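Local coordinates for uncharacterized protein AF_0924 (PDB 3DT5) that is of unknown function but is probably a membrane protein whose C-terminal domain binds a calcium ion, at residues 34-48 / 69-83. Residues are numbered along the deposited sequence; the frame is centred on the assembly and turned at random.
Sequences FSSYVYTAQTEDEIE and HFKFKADKIAGSANW. With CA (calcium ion), chain B.
E44, in the first turn of helix 43-52, reaches across to 69-83 and grips a calcium ion with both carboxylate oxygens, OE1 and OE2, a bidentate clamp that closes the metal site between helix 43-52 and the 71-75 segment, which runs from a turn into strand 74-75. The remaining protein ligands come from 71-75: the carbonyls of K71 and A74 and D75 OD1, the last 2.4 Å from the calcium. D75 spends its other oxygen, OD2, on the hydroxyl of Y86. E44 runs extended beyond CG (chi2 -157°), and on the way its CG packs at the rim of the W83 indole, 3.6 Å from CZ3.

One turn further along the helix, E48 bends back at chi2 (-76°) and receives two backbone N-H groups on OE2: F70 N at 2.6 Å, nearly along the C-O axis, and K71 N on the anti side with a nearly straight N-H. Gripping two successive amides, this carboxylate probably fixes the start of the metal-binding segment. K71 also folds its chain over the CG of E48 to bring NZ within 2.8 Å of D45 OD1, a salt bridge on the syn side of that carboxylate.

Beneath this polar layer lies an aromatic cluster. F34 turns its edge toward the face of F70 (planes at 79°), while Y39 presents its edge to the six-membered ring of W83; I47 CD1 sits in the notch beside the F70 and W83 rings, touching F70 CE2 and W83 CZ2. W94 of helix 88-116 stacks on F34, and W83 NE1 is hydrogen-bonded to A33 O.

The extended side chain of K76 runs past the Y39 ring in the opposite direction, its CD 3.6 Å from Y39 CD1, and donates NZ to A81 O. One water links the Y39 hydroxyl and K76 N to calcium-bound E44 OE2, the water donating to E44 OE2 with its oxygen 2.6 Å from that atom.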
# COMPACT_ATOMS: atom_id res chain seq x y z
N PHE A 34 4.55 0.04 3.69
CA PHE A 34 5.36 1.19 3.22
C PHE A 34 5.36 2.39 4.16
O PHE A 34 5.93 3.41 3.82
CB PHE A 34 4.90 1.58 1.80
CG PHE A 34 5.37 0.59 0.77
CD1 PHE A 34 6.65 0.68 0.25
CD2 PHE A 34 4.55 -0.48 0.39
CE1 PHE A 34 7.10 -0.27 -0.71
CE2 PHE A 34 5.00 -1.43 -0.55
CZ PHE A 34 6.28 -1.31 -1.09
N SER A 35 4.75 2.25 5.33
CA SER A 35 4.66 3.38 6.25
C SER A 35 4.84 3.04 7.74
O SER A 35 5.12 3.94 8.55
CB SER A 35 3.35 4.13 6.03
OG SER A 35 2.24 3.38 6.48
N SER A 36 4.69 1.79 8.13
CA SER A 36 4.87 1.46 9.52
C SER A 36 6.23 0.74 9.70
O SER A 36 6.79 0.18 8.75
CB SER A 36 3.66 0.68 10.03
OG SER A 36 3.94 -0.68 10.20
N TYR A 37 6.80 0.80 10.89
CA TYR A 37 8.14 0.22 11.10
C TYR A 37 8.22 -1.31 11.11
O TYR A 37 9.32 -1.89 11.08
CB TYR A 37 8.74 0.77 12.40
CG TYR A 37 9.09 2.22 12.32
CD1 TYR A 37 9.17 2.87 11.09
CD2 TYR A 37 9.38 2.95 13.47
CE1 TYR A 37 9.51 4.21 11.00
CE2 TYR A 37 9.73 4.31 13.39
CZ TYR A 37 9.79 4.91 12.14
OH TYR A 37 10.10 6.24 12.04
N VAL A 38 7.07 -1.96 11.14
CA VAL A 38 6.98 -3.43 11.11
C VAL A 38 7.64 -4.03 9.87
O VAL A 38 7.41 -3.60 8.75
CB VAL A 38 5.51 -3.87 11.18
CG1 VAL A 38 5.38 -5.37 10.98
CG2 VAL A 38 4.90 -3.44 12.56
N TYR A 39 8.50 -5.02 10.07
CA TYR A 39 9.25 -5.61 8.98
C TYR A 39 9.68 -6.95 9.49
O TYR A 39 10.11 -7.05 10.65
CB TYR A 39 10.50 -4.78 8.61
CG TYR A 39 11.38 -5.53 7.65
CD1 TYR A 39 11.11 -5.52 6.27
CD2 TYR A 39 12.43 -6.34 8.11
CE1 TYR A 39 11.91 -6.28 5.35
CE2 TYR A 39 13.22 -7.11 7.21
CZ TYR A 39 12.96 -7.05 5.84
OH TYR A 39 13.70 -7.81 4.95
N THR A 40 9.54 -7.99 8.66
CA THR A 40 9.90 -9.37 9.03
C THR A 40 10.57 -9.98 7.83
O THR A 40 10.60 -9.36 6.77
CB THR A 40 8.64 -10.23 9.31
OG1 THR A 40 7.88 -10.40 8.08
CG2 THR A 40 7.80 -9.54 10.36
N ALA A 41 11.08 -11.20 7.98
CA ALA A 41 11.66 -11.89 6.84
C ALA A 41 10.60 -12.23 5.78
O ALA A 41 10.94 -12.75 4.70
CB ALA A 41 12.33 -13.19 7.32
N GLN A 42 9.32 -12.00 6.09
CA GLN A 42 8.24 -12.35 5.17
C GLN A 42 7.63 -11.12 4.48
O GLN A 42 6.81 -11.26 3.58
CB GLN A 42 7.15 -13.11 5.92
CG GLN A 42 7.52 -14.56 6.21
CD GLN A 42 8.48 -14.66 7.38
OE1 GLN A 42 8.28 -14.05 8.43
NE2 GLN A 42 9.56 -15.40 7.18
N THR A 43 8.04 -9.93 4.90
CA THR A 43 7.44 -8.70 4.38
C THR A 43 7.59 -8.51 2.88
O THR A 43 6.63 -8.15 2.22
CB THR A 43 7.95 -7.46 5.11
OG1 THR A 43 7.71 -7.66 6.51
CG2 THR A 43 7.14 -6.17 4.67
N GLU A 44 8.77 -8.74 2.31
CA GLU A 44 8.88 -8.55 0.86
C GLU A 44 7.94 -9.51 0.14
O GLU A 44 7.31 -9.14 -0.86
CB GLU A 44 10.34 -8.81 0.40
CG GLU A 44 11.35 -7.78 0.92
CD GLU A 44 12.62 -7.71 0.04
OE1 GLU A 44 12.67 -8.38 -1.03
OE2 GLU A 44 13.57 -6.99 0.40
N ASP A 45 7.86 -10.77 0.62
CA ASP A 45 6.97 -11.74 -0.02
C ASP A 45 5.49 -11.37 0.17
O ASP A 45 4.65 -11.56 -0.76
CB ASP A 45 7.22 -13.16 0.46
CG ASP A 45 8.55 -13.72 -0.01
OD1 ASP A 45 8.97 -13.47 -1.18
OD2 ASP A 45 9.18 -14.41 0.80
N GLU A 46 5.16 -10.83 1.34
CA GLU A 46 3.80 -10.32 1.57
C GLU A 46 3.42 -9.17 0.63
O GLU A 46 2.31 -9.15 0.11
CB GLU A 46 3.56 -9.90 3.02
CG GLU A 46 3.62 -11.06 4.02
CD GLU A 46 3.81 -10.57 5.45
OE1 GLU A 46 3.86 -9.32 5.66
OE2 GLU A 46 3.91 -11.41 6.36
N ILE A 47 4.34 -8.24 0.38
CA ILE A 47 4.11 -7.21 -0.61
C ILE A 47 3.96 -7.85 -2.00
O ILE A 47 3.04 -7.48 -2.75
CB ILE A 47 5.27 -6.15 -0.62
CG1 ILE A 47 5.30 -5.39 0.73
CG2 ILE A 47 5.13 -5.15 -1.81
CD1 ILE A 47 6.54 -4.59 0.89
N GLU A 48 4.85 -8.76 -2.38
CA GLU A 48 4.70 -9.42 -3.69
C GLU A 48 3.33 -10.04 -3.84
O GLU A 48 2.70 -9.93 -4.91
CB GLU A 48 5.73 -10.56 -3.86
CG GLU A 48 7.06 -10.07 -4.21
CD GLU A 48 7.13 -9.64 -5.66
OE1 GLU A 48 6.55 -10.33 -6.54
OE2 GLU A 48 7.75 -8.61 -5.90
N HIS A 69 6.05 -6.06 -9.64
CA HIS A 69 7.22 -6.69 -9.05
C HIS A 69 7.80 -5.77 -7.99
O HIS A 69 7.74 -4.56 -8.13
CB HIS A 69 8.30 -6.95 -10.10
CG HIS A 69 7.89 -7.89 -11.19
ND1 HIS A 69 7.69 -9.23 -10.97
CD2 HIS A 69 7.64 -7.68 -12.50
CE1 HIS A 69 7.32 -9.81 -12.10
NE2 HIS A 69 7.27 -8.89 -13.05
N PHE A 70 8.39 -6.33 -6.94
CA PHE A 70 8.92 -5.47 -5.87
C PHE A 70 10.21 -6.05 -5.24
O PHE A 70 11.16 -5.30 -5.01
CB PHE A 70 7.89 -5.25 -4.76
CG PHE A 70 8.46 -4.54 -3.55
CD1 PHE A 70 8.76 -3.18 -3.62
CD2 PHE A 70 8.76 -5.25 -2.38
CE1 PHE A 70 9.33 -2.52 -2.50
CE2 PHE A 70 9.33 -4.59 -1.27
CZ PHE A 70 9.60 -3.22 -1.36
N LYS A 71 10.19 -7.34 -4.94
CA LYS A 71 11.23 -8.03 -4.16
C LYS A 71 12.65 -7.67 -4.58
O LYS A 71 13.51 -7.45 -3.74
CB LYS A 71 11.15 -9.54 -4.41
CG LYS A 71 10.23 -10.30 -3.54
CD LYS A 71 10.30 -11.81 -3.88
CE LYS A 71 11.63 -12.44 -3.48
NZ LYS A 71 11.51 -13.40 -2.31
N PHE A 72 12.91 -7.76 -5.88
CA PHE A 72 14.26 -7.57 -6.34
C PHE A 72 14.59 -6.12 -6.70
O PHE A 72 15.63 -5.85 -7.29
CB PHE A 72 14.56 -8.57 -7.46
CG PHE A 72 14.43 -10.00 -7.01
CD1 PHE A 72 15.26 -10.52 -6.01
CD2 PHE A 72 13.43 -10.83 -7.54
CE1 PHE A 72 15.13 -11.86 -5.56
CE2 PHE A 72 13.27 -12.18 -7.10
CZ PHE A 72 14.14 -12.69 -6.12
N LYS A 73 13.72 -5.19 -6.32
CA LYS A 73 13.93 -3.78 -6.62
C LYS A 73 14.36 -2.99 -5.41
O LYS A 73 14.79 -1.85 -5.53
CB LYS A 73 12.64 -3.11 -7.17
CG LYS A 73 11.89 -3.83 -8.29
CD LYS A 73 12.68 -3.96 -9.50
CE LYS A 73 11.76 -3.74 -10.69
NZ LYS A 73 11.56 -4.99 -11.39
N ALA A 74 14.24 -3.59 -4.23
CA ALA A 74 14.47 -2.83 -2.99
C ALA A 74 14.79 -3.78 -1.83
O ALA A 74 14.55 -4.97 -1.93
CB ALA A 74 13.23 -1.98 -2.66
N ASP A 75 15.36 -3.23 -0.75
CA ASP A 75 15.72 -3.94 0.48
C ASP A 75 15.64 -2.97 1.62
O ASP A 75 15.87 -1.78 1.42
CB ASP A 75 17.19 -4.46 0.46
CG ASP A 75 17.39 -5.65 -0.44
OD1 ASP A 75 16.59 -6.61 -0.34
OD2 ASP A 75 18.40 -5.68 -1.18
N LYS A 76 15.41 -3.48 2.83
CA LYS A 76 15.69 -2.72 4.07
C LYS A 76 17.11 -3.14 4.55
O LYS A 76 17.39 -4.33 4.70
CB LYS A 76 14.65 -3.03 5.18
CG LYS A 76 13.28 -2.50 4.80
CD LYS A 76 12.45 -2.15 6.01
CE LYS A 76 10.98 -1.75 5.61
NZ LYS A 76 10.28 -1.10 6.79
N ILE A 77 17.98 -2.15 4.73
CA ILE A 77 19.40 -2.38 5.00
C ILE A 77 19.76 -1.64 6.28
O ILE A 77 19.13 -0.61 6.58
CB ILE A 77 20.20 -1.80 3.84
CG1 ILE A 77 19.82 -2.55 2.53
CG2 ILE A 77 21.70 -1.83 4.09
CD1 ILE A 77 20.14 -1.71 1.22
N ALA A 78 20.75 -2.18 7.04
CA ALA A 78 21.41 -1.47 8.14
C ALA A 78 20.50 -1.22 9.34
O ALA A 78 20.82 -0.34 10.15
CB ALA A 78 22.03 -0.15 7.67
N GLY A 79 19.38 -1.94 9.40
CA GLY A 79 18.40 -1.71 10.49
C GLY A 79 17.42 -0.57 10.20
O GLY A 79 16.58 -0.27 11.04
N SER A 80 17.54 0.07 9.03
CA SER A 80 16.64 1.17 8.66
C SER A 80 15.18 0.68 8.47
O SER A 80 14.93 -0.47 8.05
CB SER A 80 17.13 1.85 7.36
OG SER A 80 16.28 2.94 7.02
N ALA A 81 14.22 1.55 8.77
CA ALA A 81 12.84 1.32 8.40
C ALA A 81 12.59 1.67 6.92
O ALA A 81 11.49 1.41 6.41
CB ALA A 81 11.87 2.13 9.33
N ASN A 82 13.57 2.27 6.23
CA ASN A 82 13.31 2.69 4.85
C ASN A 82 13.55 1.56 3.91
O ASN A 82 14.48 0.77 4.12
CB ASN A 82 14.21 3.85 4.41
CG ASN A 82 13.89 5.14 5.14
OD1 ASN A 82 12.72 5.43 5.46
ND2 ASN A 82 14.94 5.89 5.47
N TRP A 83 12.71 1.49 2.87
CA TRP A 83 12.96 0.63 1.74
C TRP A 83 13.97 1.38 0.84
O TRP A 83 13.72 2.49 0.42
CB TRP A 83 11.67 0.36 0.95
CG TRP A 83 10.69 -0.53 1.67
CD1 TRP A 83 9.52 -0.12 2.29
CD2 TRP A 83 10.80 -1.93 1.87
NE1 TRP A 83 8.88 -1.23 2.85
CE2 TRP A 83 9.64 -2.35 2.57
CE3 TRP A 83 11.75 -2.90 1.46
CZ2 TRP A 83 9.43 -3.69 2.95
CZ3 TRP A 83 11.51 -4.26 1.80
CH2 TRP A 83 10.36 -4.63 2.53
CA CA B . 14.79 -7.25 -1.78
O HOH W 1 7.91 -2.51 6.26
O HOH W 2 14.64 -6.41 2.67
O HOH W 3 9.64 -9.82 -8.29